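Local coordinates for protein periplasmic beta-glucosidase (Pseudomonas aeruginosa, PDB 6R5T) that probably hydrolyses terminal, non-reducing beta-D-glucosyl residues with release of beta-D-glucose, as a periplasmic family 3 glycoside hydrolase, at residues F142-Y147 and T564-R569; L425-A430 and L464-D469; T491-P496 and R569-V574. The protein carries 1 engineered substitution. All coordinates share one frame; numbering follows the deposited sequence.

Contact 1: residues F142-Y147 and T564-R569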
ATOM      1  N   PHE A 142       9.787  12.730  10.770  1.00 13.62           N
ATOM      2  CA  PHE A 142      10.329  13.889  10.047  1.00 13.02           C
ATOM      3  C   PHE A 142       9.943  13.855   8.574  1.00 12.84           C
ATOM      4  O   PHE A 142      10.482  14.641   7.810  1.00 13.59           O
ATOM      5  CB  PHE A 142      11.833  13.958  10.227  1.00 14.55           C
ATOM      6  CG  PHE A 142      12.312  14.192  11.630  1.00 15.18           C
ATOM      7  CD1 PHE A 142      11.840  15.256  12.379  1.00 16.25           C
ATOM      8  CD2 PHE A 142      13.288  13.385  12.171  1.00 17.55           C
ATOM      9  CE1 PHE A 142      12.360  15.532  13.642  1.00 18.33           C
ATOM     10  CE2 PHE A 142      13.768  13.630  13.457  1.00 18.49           C
ATOM     11  CZ  PHE A 142      13.326  14.720  14.168  1.00 18.46           C
ATOM     12  N   GLY A 143       8.991  12.985   8.201  1.00 13.03           N
ATOM     13  CA  GLY A 143       8.450  12.920   6.836  1.00 12.16           C
ATOM     14  C   GLY A 143       9.033  11.753   6.066  1.00 12.02           C
ATOM     15  O   GLY A 143       9.314  10.705   6.665  1.00 12.00           O
ATOM     16  N   GLU A 144       9.078  11.904   4.750  1.00 11.36           N
ATOM     17  CA  GLU A 144       9.242  10.750   3.864  1.00 11.22           C
ATOM     18  C   GLU A 144      10.687  10.583   3.399  1.00 11.53           C
ATOM     19  O   GLU A 144      10.932   9.597   2.718  1.00 11.24           O
ATOM     20  CB  GLU A 144       8.327  10.876   2.645  1.00 11.89           C
ATOM     21  CG  GLU A 144       8.709  11.909   1.586  1.00 12.65           C
ATOM     22  CD  GLU A 144       7.564  12.256   0.625  1.00 12.72           C
ATOM     23  OE1 GLU A 144       6.352  12.141   1.004  1.00 12.28           O
ATOM     24  OE2 GLU A 144       7.850  12.742  -0.506  1.00 13.02           O
ATOM     25  N   ASP A 145      11.567  11.522   3.692  1.00 11.27           N
ATOM     26  CA  ASP A 145      12.903  11.447   3.058  1.00 11.66           C
ATOM     27  C   ASP A 145      13.979  10.821   3.940  1.00 11.78           C
ATOM     28  O   ASP A 145      14.183  11.248   5.081  1.00 13.44           O
ATOM     29  CB  ASP A 145      13.387  12.820   2.626  1.00 12.89           C
ATOM     30  CG  ASP A 145      14.698  12.685   1.867  1.00 13.70           C
ATOM     31  OD1 ASP A 145      14.723  12.017   0.791  1.00 16.71           O
ATOM     32  OD2 ASP A 145      15.668  13.275   2.370  1.00 14.72           O
ATOM     33  N   THR A 146      14.715   9.910   3.340  1.00 12.16           N
ATOM     34  CA  THR A 146      15.759   9.155   4.092  1.00 12.55           C
ATOM     35  C   THR A 146      16.909  10.096   4.459  1.00 12.99           C
ATOM     36  O   THR A 146      17.413  10.029   5.574  1.00 13.44           O
ATOM     37  CB  THR A 146      16.226   7.982   3.257  1.00 13.81           C
ATOM     38  OG1 THR A 146      15.103   7.168   2.933  1.00 14.24           O
ATOM     39  CG2 THR A 146      17.283   7.208   3.981  1.00 14.22           C
ATOM     40  N   TYR A 147      17.383  10.916   3.522  1.00 13.09           N
ATOM     41  CA  TYR A 147      18.488  11.859   3.769  1.00 13.18           C
ATOM     42  C   TYR A 147      18.158  12.794   4.927  1.00 12.34           C
ATOM     43  O   TYR A 147      18.953  12.952   5.914  1.00 13.64           O
ATOM     44  CB  TYR A 147      18.912  12.550   2.480  1.00 13.29           C
ATOM     45  CG  TYR A 147      20.053  13.500   2.620  1.00 15.43           C
ATOM     46  CD1 TYR A 147      19.842  14.811   2.957  1.00 17.54           C
ATOM     47  CD2 TYR A 147      21.337  13.070   2.382  1.00 21.99           C
ATOM     48  CE1 TYR A 147      20.906  15.693   3.158  1.00 21.17           C
ATOM     49  CE2 TYR A 147      22.401  13.947   2.519  1.00 23.03           C
ATOM     50  CZ  TYR A 147      22.195  15.239   2.912  1.00 25.93           C
ATOM     51  OH  TYR A 147      23.356  15.984   2.928  1.00 30.06           O
ATOM     52  N   THR A 564       8.057  18.282   4.201  1.00 11.46           N
ATOM     53  CA  THR A 564       8.989  17.122   4.128  1.00 11.76           C
ATOM     54  C   THR A 564       8.229  15.827   3.836  1.00 11.22           C
ATOM     55  O   THR A 564       8.804  14.740   3.970  1.00 11.97           O
ATOM     56  CB  THR A 564       9.787  16.967   5.423  1.00 11.59           C
ATOM     57  OG1 THR A 564       8.919  16.613   6.511  1.00 12.93           O
ATOM     58  CG2 THR A 564      10.570  18.240   5.727  1.00 12.70           C
ATOM     59  N   MET A 565       6.943  15.948   3.550  1.00 11.83           N
ATOM     60  CA  MET A 565       6.124  14.787   3.116  1.00 11.81           C
ATOM     61  C   MET A 565       5.174  15.322   2.056  1.00 13.78           C
ATOM     62  O   MET A 565       4.626  16.438   2.201  1.00 13.44           O
ATOM     63  CB  MET A 565       5.394  14.221   4.322  1.00 13.57           C
ATOM     64  CG  MET A 565       4.764  12.870   4.086  1.00 14.72           C
ATOM     65  SD  MET A 565       4.300  12.139   5.684  1.00 14.82           S
ATOM     66  CE  MET A 565       3.478  10.674   5.074  1.00 16.77           C
ATOM     67  N   SER A 566       5.017  14.562   1.001  1.00 11.68           N
ATOM     68  CA  SER A 566       4.158  14.894  -0.167  1.00 13.46           C
ATOM     69  C   SER A 566       2.698  14.909   0.297  1.00 13.06           C
ATOM     70  O   SER A 566       2.315  14.051   1.103  1.00 14.06           O
ATOM     71  CB  SER A 566       4.398  13.842  -1.206  1.00 14.70           C
ATOM     72  OG  SER A 566       5.715  13.954  -1.716  1.00 17.36           O
ATOM     73  N   PHE A 567       1.880  15.855  -0.180  1.00 12.38           N
ATOM     74  CA  PHE A 567       0.451  15.916   0.181  1.00 12.75           C
ATOM     75  C   PHE A 567      -0.346  15.302  -0.956  1.00 12.20           C
ATOM     76  O   PHE A 567      -0.363  15.870  -2.058  1.00 13.13           O
ATOM     77  CB  PHE A 567       0.002  17.344   0.454  1.00 12.43           C
ATOM     78  CG  PHE A 567       0.273  17.829   1.855  1.00 11.67           C
ATOM     79  CD1 PHE A 567       1.432  17.527   2.538  1.00 12.82           C
ATOM     80  CD2 PHE A 567      -0.645  18.646   2.496  1.00 12.56           C
ATOM     81  CE1 PHE A 567       1.668  17.973   3.833  1.00 13.86           C
ATOM     82  CE2 PHE A 567      -0.373  19.139   3.764  1.00 14.10           C
ATOM     83  CZ  PHE A 567       0.753  18.788   4.458  1.00 14.98           C
ATOM     84  N   PRO A 568      -0.977  14.136  -0.739  1.00 13.91           N
ATOM     85  CA  PRO A 568      -1.691  13.465  -1.804  1.00 13.98           C
ATOM     86  C   PRO A 568      -2.917  14.291  -2.153  1.00 14.41           C
ATOM     87  O   PRO A 568      -3.480  14.911  -1.267  1.00 14.32           O
ATOM     88  CB  PRO A 568      -2.162  12.129  -1.219  1.00 15.70           C
ATOM     89  CG  PRO A 568      -1.358  11.957   0.040  1.00 17.01           C
ATOM     90  CD  PRO A 568      -1.016  13.351   0.522  1.00 15.14           C
ATOM     91  N   ARG A 569      -3.396  14.148  -3.389  1.00 13.42           N
ATOM     92  CA  ARG A 569      -4.697  14.773  -3.774  1.00 13.88           C
ATOM     93  C   ARG A 569      -5.835  14.064  -3.049  1.00 12.90           C
ATOM     94  O   ARG A 569      -6.856  14.720  -2.759  1.00 14.42           O
ATOM     95  CB  ARG A 569      -4.899  14.762  -5.285  1.00 14.66           C
ATOM     96  CG  ARG A 569      -3.903  15.652  -5.987  1.00 17.23           C
ATOM     97  CD  ARG A 569      -4.038  15.484  -7.480  1.00 18.34           C
ATOM     98  NE  ARG A 569      -2.982  16.191  -8.168  1.00 20.37           N
ATOM     99  CZ  ARG A 569      -2.980  17.484  -8.458  1.00 22.30           C
ATOM    100  NH1 ARG A 569      -4.010  18.237  -8.168  1.00 23.10           N
ATOM    101  NH2 ARG A 569      -1.935  17.990  -9.081  1.00 27.92           N
TER
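F142 meets T564 through its backbone carbonyl. T564 OG1 donates a hydrogen bond to F142 O at 2.8 Å. The hydroxyl lies above the carbonyl plane, 52° out of it. The F142 side chain leaves the backbone away from 564-569, and it packs on helices 91-95 and 146-161. G143 follows, and its CA comes 3.4 Å from T564 O in a CA-H...O contact. With no side chain, G143 lets T564 O come this close to its CA. E144 carries most of the contact. Its backbone N donates to T564 O at 3.0 Å, and the bond is nearly straight at 168°. With CG between the backbone N and the carbonyl carbon (chi1 73°) and the chain extended beyond it, the carboxylate runs alongside M565 to S566. There it takes two bonds from one residue. S566 N donates to E144 OE1 at 2.8 Å, from above the carboxylate plane. S566 OG donates to E144 OE2 at 2.7 Å, on the syn lone pair. Y578 N is a further donor to OE2. These three donors satisfy a buried carboxylate and should stabilise its charged form. D145 turns its carboxylate away from 564-569, bonds the Y578 hydroxyl and caps L148 N at the start of helix 146-161. The contact therefore ties the loop leading into helix 146-161 of the N-terminal TIM-barrel region to a C-terminal-region loop between helix 545-553 and strand 619-626. Helix 91-95 packs beside it, and strand 672-681 touches D145 and Y147.

Contact 2: residues L425-A430 and L464-D469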
ATOM      1  N   LEU A 425     -13.577  38.817  16.255  1.00 21.85           N
ATOM      2  CA  LEU A 425     -14.919  38.254  16.488  1.00 21.34           C
ATOM      3  C   LEU A 425     -14.767  36.745  16.401  1.00 26.93           C
ATOM      4  O   LEU A 425     -14.238  36.283  15.408  1.00 32.23           O
ATOM      5  CB  LEU A 425     -15.876  38.739  15.409  1.00 23.91           C
ATOM      6  CG  LEU A 425     -15.946  40.243  15.170  1.00 26.87           C
ATOM      7  CD1 LEU A 425     -16.886  40.495  14.014  1.00 30.68           C
ATOM      8  CD2 LEU A 425     -16.430  40.972  16.415  1.00 29.30           C
ATOM      9  N   TYR A 426     -15.316  36.028  17.345  1.00 23.24           N
ATOM     10  CA  TYR A 426     -15.123  34.572  17.453  1.00 20.48           C
ATOM     11  C   TYR A 426     -16.422  33.832  17.208  1.00 19.48           C
ATOM     12  O   TYR A 426     -17.467  34.213  17.725  1.00 20.21           O
ATOM     13  CB  TYR A 426     -14.544  34.211  18.821  1.00 19.54           C
ATOM     14  CG  TYR A 426     -14.551  32.728  19.060  1.00 20.64           C
ATOM     15  CD1 TYR A 426     -13.670  31.919  18.368  1.00 20.47           C
ATOM     16  CD2 TYR A 426     -15.463  32.117  19.903  1.00 19.22           C
ATOM     17  CE1 TYR A 426     -13.636  30.551  18.570  1.00 19.51           C
ATOM     18  CE2 TYR A 426     -15.449  30.752  20.115  1.00 18.55           C
ATOM     19  CZ  TYR A 426     -14.532  29.957  19.450  1.00 19.64           C
ATOM     20  OH  TYR A 426     -14.577  28.609  19.597  1.00 21.15           O
ATOM     21  N   ALA A 427     -16.345  32.689  16.540  1.00 17.14           N
ATOM     22  CA  ALA A 427     -17.411  31.696  16.479  1.00 15.95           C
ATOM     23  C   ALA A 427     -16.782  30.335  16.278  1.00 18.61           C
ATOM     24  O   ALA A 427     -15.907  30.200  15.405  1.00 18.28           O
ATOM     25  CB  ALA A 427     -18.377  31.986  15.364  1.00 17.41           C
ATOM     26  N   LYS A 428     -17.230  29.367  17.047  1.00 17.73           N
ATOM     27  CA  LYS A 428     -16.679  28.011  16.886  1.00 17.87           C
ATOM     28  C   LYS A 428     -16.972  27.479  15.488  1.00 17.11           C
ATOM     29  O   LYS A 428     -16.065  26.785  14.902  1.00 15.58           O
ATOM     30  CB  LYS A 428     -17.245  27.077  17.936  1.00 18.52           C
ATOM     31  CG  LYS A 428     -16.473  25.784  18.012  1.00 20.28           C
ATOM     32  CD  LYS A 428     -16.900  24.934  19.109  1.00 24.20           C
ATOM     33  CE  LYS A 428     -16.159  23.624  19.064  1.00 23.34           C
ATOM     34  NZ  LYS A 428     -16.208  22.975  20.381  1.00 28.09           N
ATOM     35  N   GLY A 429     -18.196  27.643  14.968  1.00 17.45           N
ATOM     36  CA  GLY A 429     -18.473  27.275  13.570  1.00 17.05           C
ATOM     37  C   GLY A 429     -18.881  25.846  13.355  1.00 16.51           C
ATOM     38  O   GLY A 429     -19.816  25.592  12.637  1.00 16.31           O
ATOM     39  N   ALA A 430     -18.126  24.899  13.931  1.00 15.61           N
ATOM     40  CA  ALA A 430     -18.411  23.479  13.827  1.00 14.81           C
ATOM     41  C   ALA A 430     -17.662  22.805  14.968  1.00 15.55           C
ATOM     42  O   ALA A 430     -16.669  23.317  15.395  1.00 17.05           O
ATOM     43  CB  ALA A 430     -17.963  22.929  12.499  1.00 15.31           C
ATOM     44  N   LEU A 464     -21.710  32.368  10.306  1.00 16.99           N
ATOM     45  CA  LEU A 464     -22.025  33.216   9.118  1.00 19.17           C
ATOM     46  C   LEU A 464     -22.356  34.633   9.598  1.00 20.83           C
ATOM     47  O   LEU A 464     -21.852  35.557   8.991  1.00 18.72           O
ATOM     48  CB  LEU A 464     -23.165  32.631   8.323  1.00 20.61           C
ATOM     49  CG  LEU A 464     -22.894  31.324   7.602  1.00 21.90           C
ATOM     50  CD1 LEU A 464     -24.116  30.846   6.855  1.00 25.12           C
ATOM     51  CD2 LEU A 464     -21.714  31.503   6.654  1.00 24.81           C
ATOM     52  N   ARG A 465     -23.092  34.803  10.711  1.00 21.28           N
ATOM     53  CA  ARG A 465     -23.292  36.166  11.245  1.00 21.04           C
ATOM     54  C   ARG A 465     -21.979  36.839  11.592  1.00 20.55           C
ATOM     55  O   ARG A 465     -21.846  38.031  11.379  1.00 22.08           O
ATOM     56  CB  ARG A 465     -24.113  36.162  12.549  1.00 23.45           C
ATOM     57  CG  ARG A 465     -25.552  35.809  12.316  1.00 26.84           C
ATOM     58  CD  ARG A 465     -26.377  36.008  13.573  1.00 26.41           C
ATOM     59  NE  ARG A 465     -26.042  35.085  14.641  1.00 26.04           N
ATOM     60  CZ  ARG A 465     -25.432  35.427  15.764  1.00 27.73           C
ATOM     61  NH1 ARG A 465     -25.046  36.673  15.977  1.00 31.63           N
ATOM     62  NH2 ARG A 465     -25.196  34.515  16.693  1.00 33.24           N
ATOM     63  N   THR A 466     -21.046  36.097  12.212  1.00 16.82           N
ATOM     64  CA  THR A 466     -19.752  36.640  12.617  1.00 18.08           C
ATOM     65  C   THR A 466     -18.984  37.043  11.358  1.00 17.44           C
ATOM     66  O   THR A 466     -18.453  38.140  11.317  1.00 18.85           O
ATOM     67  CB  THR A 466     -19.052  35.568  13.468  1.00 18.71           C
ATOM     68  OG1 THR A 466     -19.949  35.277  14.534  1.00 22.57           O
ATOM     69  CG2 THR A 466     -17.712  36.020  13.970  1.00 21.15           C
ATOM     70  N   ALA A 467     -18.972  36.182  10.329  1.00 18.43           N
ATOM     71  CA  ALA A 467     -18.199  36.474   9.095  1.00 20.00           C
ATOM     72  C   ALA A 467     -18.774  37.724   8.403  1.00 21.36           C
ATOM     73  O   ALA A 467     -18.014  38.627   7.982  1.00 19.37           O
ATOM     74  CB  ALA A 467     -18.215  35.280   8.197  1.00 20.06           C
ATOM     75  N   ARG A 468     -20.087  37.824   8.390  1.00 21.40           N
ATOM     76  CA  ARG A 468     -20.786  38.955   7.710  1.00 23.03           C
ATOM     77  C   ARG A 468     -20.452  40.266   8.424  1.00 24.77           C
ATOM     78  O   ARG A 468     -20.467  41.323   7.790  1.00 25.55           O
ATOM     79  CB  ARG A 468     -22.280  38.684   7.724  1.00 22.18           C
ATOM     80  CG  ARG A 468     -22.774  37.647   6.738  1.00 23.90           C
ATOM     81  CD  ARG A 468     -24.227  37.382   7.039  1.00 26.62           C
ATOM     82  NE  ARG A 468     -24.655  36.114   6.501  1.00 28.01           N
ATOM     83  CZ  ARG A 468     -25.497  35.304   7.071  1.00 24.01           C
ATOM     84  NH1 ARG A 468     -26.023  35.612   8.249  1.00 26.51           N
ATOM     85  NH2 ARG A 468     -25.845  34.194   6.445  1.00 31.20           N
ATOM     86  N   ASP A 469     -20.095  40.227   9.692  1.00 21.69           N
ATOM     87  CA  ASP A 469     -19.789  41.435  10.474  1.00 25.32           C
ATOM     88  C   ASP A 469     -18.305  41.768  10.406  1.00 24.93           C
ATOM     89  O   ASP A 469     -17.877  42.673  11.126  1.00 27.43           O
ATOM     90  CB  ASP A 469     -20.247  41.226  11.917  1.00 29.58           C
ATOM     91  CG  ASP A 469     -20.506  42.539  12.635  1.00 36.17           C
ATOM     92  OD1 ASP A 469     -21.100  43.445  11.988  1.00 41.72           O
ATOM     93  OD2 ASP A 469     -20.098  42.644  13.818  1.00 43.25           O
TER
HETATM   94  O   HOH W   1     -19.706  36.729  16.915  1.00 53.37           O
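L425 and T466 meet carbon to carbon, with L425 CB 3.6 Å from T466 CG2. The segments are the end of strand 423-427 with the loop after it, and the last turn of helix 456-468 with the residue after it. The axes of 425-427 and 464-468 are nearly antiparallel, at 161°, and approach to 8.2 Å. T466 is the helix residue that faces the strand most fully, and its two branches do different work. OG1 sits beside the backbone N (chi1 -56°), which puts CG2 anti to it and against L425 CB. OG1 itself comes 3.7 Å from A427 CB. That hydroxyl also bonds E462 O, one turn back in the helix. A water donates to T466 OG1 at 2.8 Å and makes a weak bond to Y426 O, so a water bridge joins helix and strand. L425 points its side chain at the helix as well. Its CG is anti to the carbonyl carbon, and the chain is extended to CD1 (chi2 177°). CD1 thereby reaches the helix end, 3.8 Å from D469 O and 3.9 Å from D469 OD2. The side chains of L425 and D469 cross at about a right angle. Y426 points the other way and makes a cation-pi contact with K389. Helix 456-468 belongs to the beta-alpha-beta crossover from edge strand 423-427 to strand 472-478, and it passes strand 380-384, where T466 touches A382. No direct hydrogen bond crosses between the segments. Methyl packing therefore holds the helix on the sheet face, helped by one water, firm on T466 OG1 and weak on Y426 O. The salt bridge from D469 OD2 to R380 anchors the helix end to the next strand.

Contact 3: residues T491-P496 and R569-V574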
ATOM      1  N   THR A 491      -8.962   6.688   7.146  1.00 13.40           N
ATOM      2  CA  THR A 491      -9.345   6.285   5.786  1.00 13.20           C
ATOM      3  C   THR A 491      -9.647   7.486   4.900  1.00 14.82           C
ATOM      4  O   THR A 491      -9.924   7.252   3.743  1.00 15.98           O
ATOM      5  CB  THR A 491     -10.576   5.372   5.790  1.00 14.38           C
ATOM      6  OG1 THR A 491     -11.691   6.103   6.318  1.00 14.25           O
ATOM      7  CG2 THR A 491     -10.330   4.147   6.642  1.00 14.36           C
ATOM      8  N   ASP A 492      -9.681   8.701   5.429  1.00 15.05           N
ATOM      9  CA  ASP A 492     -10.046   9.941   4.712  1.00 15.83           C
ATOM     10  C   ASP A 492      -8.938  10.925   5.087  1.00 15.88           C
ATOM     11  O   ASP A 492      -8.679  11.032   6.276  1.00 17.63           O
ATOM     12  CB  ASP A 492     -11.430  10.377   5.180  1.00 18.34           C
ATOM     13  CG  ASP A 492     -12.018  11.622   4.568  1.00 21.76           C
ATOM     14  OD1 ASP A 492     -11.339  12.277   3.815  1.00 20.54           O
ATOM     15  OD2 ASP A 492     -13.189  11.965   4.928  1.00 28.09           O
ATOM     16  N   LEU A 493      -8.323  11.602   4.145  1.00 11.94           N
ATOM     17  CA  LEU A 493      -7.260  12.579   4.468  1.00 12.65           C
ATOM     18  C   LEU A 493      -7.789  14.014   4.370  1.00 13.43           C
ATOM     19  O   LEU A 493      -6.987  14.935   4.546  1.00 14.30           O
ATOM     20  CB  LEU A 493      -6.054  12.415   3.540  1.00 13.74           C
ATOM     21  CG  LEU A 493      -5.406  11.023   3.589  1.00 15.17           C
ATOM     22  CD1 LEU A 493      -4.349  10.995   2.521  1.00 16.95           C
ATOM     23  CD2 LEU A 493      -4.813  10.725   4.968  1.00 15.47           C
ATOM     24  N   ARG A 494      -9.074  14.197   4.166  1.00 14.70           N
ATOM     25  CA  ARG A 494      -9.626  15.571   4.091  1.00 14.35           C
ATOM     26  C   ARG A 494      -9.751  16.196   5.481  1.00 14.03           C
ATOM     27  O   ARG A 494      -9.751  15.524   6.521  1.00 13.16           O
ATOM     28  CB  ARG A 494     -10.989  15.555   3.408  1.00 15.49           C
ATOM     29  CG  ARG A 494     -10.918  15.205   1.935  1.00 17.33           C
ATOM     30  CD  ARG A 494     -12.267  14.997   1.301  1.00 19.83           C
ATOM     31  NE  ARG A 494     -12.969  13.919   1.968  1.00 21.27           N
ATOM     32  CZ  ARG A 494     -14.223  13.544   1.715  1.00 22.81           C
ATOM     33  NH1 ARG A 494     -14.906  14.120   0.745  1.00 22.97           N
ATOM     34  NH2 ARG A 494     -14.788  12.594   2.440  1.00 25.29           N
ATOM     35  N   ILE A 495      -9.926  17.505   5.470  1.00 12.86           N
ATOM     36  CA  ILE A 495     -10.450  18.165   6.678  1.00 14.04           C
ATOM     37  C   ILE A 495     -11.757  17.467   7.006  1.00 13.77           C
ATOM     38  O   ILE A 495     -12.548  17.113   6.139  1.00 14.76           O
ATOM     39  CB  ILE A 495     -10.607  19.663   6.377  1.00 13.74           C
ATOM     40  CG1 ILE A 495      -9.268  20.365   6.173  1.00 14.96           C
ATOM     41  CG2 ILE A 495     -11.444  20.358   7.420  1.00 14.52           C
ATOM     42  CD1 ILE A 495      -9.344  21.811   5.705  1.00 14.45           C
ATOM     43  N   PRO A 496     -12.079  17.279   8.303  1.00 13.86           N
ATOM     44  CA  PRO A 496     -13.360  16.667   8.644  1.00 15.34           C
ATOM     45  C   PRO A 496     -14.564  17.363   7.987  1.00 14.32           C
ATOM     46  O   PRO A 496     -14.585  18.583   7.860  1.00 14.50           O
ATOM     47  CB  PRO A 496     -13.427  16.780  10.163  1.00 15.87           C
ATOM     48  CG  PRO A 496     -11.943  16.762  10.560  1.00 15.27           C
ATOM     49  CD  PRO A 496     -11.234  17.541   9.477  1.00 14.79           C
ATOM     50  N   ARG A 569      -3.396  14.148  -3.389  1.00 13.42           N
ATOM     51  CA  ARG A 569      -4.697  14.773  -3.774  1.00 13.88           C
ATOM     52  C   ARG A 569      -5.835  14.064  -3.049  1.00 12.90           C
ATOM     53  O   ARG A 569      -6.856  14.720  -2.759  1.00 14.42           O
ATOM     54  CB  ARG A 569      -4.899  14.762  -5.285  1.00 14.66           C
ATOM     55  CG  ARG A 569      -3.903  15.652  -5.987  1.00 17.23           C
ATOM     56  CD  ARG A 569      -4.038  15.484  -7.480  1.00 18.34           C
ATOM     57  NE  ARG A 569      -2.982  16.191  -8.168  1.00 20.37           N
ATOM     58  CZ  ARG A 569      -2.980  17.484  -8.458  1.00 22.30           C
ATOM     59  NH1 ARG A 569      -4.010  18.237  -8.168  1.00 23.10           N
ATOM     60  NH2 ARG A 569      -1.935  17.990  -9.081  1.00 27.92           N
ATOM     61  N   SER A 570      -5.716  12.770  -2.770  1.00 12.97           N
ATOM     62  CA  SER A 570      -6.732  12.038  -2.011  1.00 12.30           C
ATOM     63  C   SER A 570      -6.105  10.778  -1.438  1.00 11.80           C
ATOM     64  O   SER A 570      -5.046  10.353  -1.898  1.00 12.63           O
ATOM     65  CB  SER A 570      -7.933  11.686  -2.863  1.00 14.84           C
ATOM     66  OG  SER A 570      -7.567  10.699  -3.816  1.00 15.79           O
ATOM     67  N   VAL A 571      -6.806  10.161  -0.516  1.00 11.76           N
ATOM     68  CA  VAL A 571      -6.351   8.916   0.132  1.00 11.17           C
ATOM     69  C   VAL A 571      -6.227   7.796  -0.907  1.00 11.29           C
ATOM     70  O   VAL A 571      -5.371   6.904  -0.743  1.00 13.65           O
ATOM     71  CB  VAL A 571      -7.292   8.538   1.281  1.00 12.69           C
ATOM     72  CG1 VAL A 571      -8.667   8.047   0.803  1.00 13.69           C
ATOM     73  CG2 VAL A 571      -6.609   7.511   2.169  1.00 13.11           C
ATOM     74  N   GLY A 572      -7.002   7.861  -1.996  1.00 12.79           N
ATOM     75  CA  GLY A 572      -6.921   6.805  -2.999  1.00 11.55           C
ATOM     76  C   GLY A 572      -5.667   6.862  -3.814  1.00 12.88           C
ATOM     77  O   GLY A 572      -5.475   5.934  -4.611  1.00 12.59           O
ATOM     78  N   GLN A 573      -4.809   7.877  -3.648  1.00 11.40           N
ATOM     79  CA  GLN A 573      -3.476   7.923  -4.306  1.00 11.57           C
ATOM     80  C   GLN A 573      -2.367   7.360  -3.410  1.00 11.81           C
ATOM     81  O   GLN A 573      -1.243   7.301  -3.900  1.00 13.23           O
ATOM     82  CB  GLN A 573      -3.153   9.357  -4.726  1.00 13.57           C
ATOM     83  CG  GLN A 573      -4.244   9.945  -5.621  1.00 16.41           C
ATOM     84  CD  GLN A 573      -3.779  10.802  -6.771  1.00 21.02           C
ATOM     85  OE1 GLN A 573      -2.578  10.884  -7.064  1.00 21.22           O
ATOM     86  NE2 GLN A 573      -4.753  11.424  -7.454  1.00 20.50           N
ATOM     87  N   VAL A 574      -2.640   6.944  -2.180  1.00 11.83           N
ATOM     88  CA  VAL A 574      -1.553   6.549  -1.244  1.00 13.55           C
ATOM     89  C   VAL A 574      -0.926   5.281  -1.777  1.00 14.20           C
ATOM     90  O   VAL A 574      -1.628   4.355  -2.202  1.00 14.18           O
ATOM     91  CB  VAL A 574      -2.099   6.432   0.179  1.00 14.54           C
ATOM     92  CG1 VAL A 574      -1.199   5.640   1.103  1.00 16.48           C
ATOM     93  CG2 VAL A 574      -2.413   7.808   0.730  1.00 14.47           C
TER
HETATM   94  O   HOH W   2      -9.041  11.824   0.984  1.00  5.43           O
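This is an apolar contact between two loops of the C-terminal region, and it lies at the subunit interface. L493 and V571 form its centre. Their side chains cross at about a right angle, with L493 CG 3.9 Å from V571 CB. L493 CD1 lies over the backbone of V571, 3.7 Å from its CA, and also meets V574 CG2 at 4.1 Å. V571 has CG1 between its backbone N and carbonyl carbon (chi1 71°), which turns that methyl to T491 O at 3.3 Å. One water accepts from L493 N and V571 N, both at 3.2 Å, and bridges the backbones. D492 forms an Asx turn, in which OD1 accepts from R494 N. R494 also grips the carboxylate side-on in a salt bridge, through NE to OD1 and NH2 to OD2. Its NE and backbone N reach OD1 from opposite faces of the carboxylate. D601 of the second subunit bonds T491 OG1, R134 of the second subunit bonds the carbonyls of G572 and V574, and V571 packs on V571 of the second subunit. The loop 491-496 leads into helix 497-508. Its partner contains the 3-10 turn 571-573 and lies between helix 545-553 and strand 619-626.

Overall arrangement
Contacts 1 and 3 share R569 and form one continuous region, with centres about 15 Å apart. P568 CG packs on L493 CD1 at 4.0 Å between them. The chain from T564 to V574 thus passes from the TIM-barrel side to the loop before helix 497-508, and the two contacts cross in sequence. Contact 2 is separate in space, at the outer edge of the C-terminal region, but in sequence it is nested inside the loop closed by contact 1. Its centre lies about 35 Å from that of contact 1 and about 28 Å from that of contact 3, although nearest atoms of contacts 2 and 3 are about 7 Å apart. All three lie away from the sugar-binding pocket.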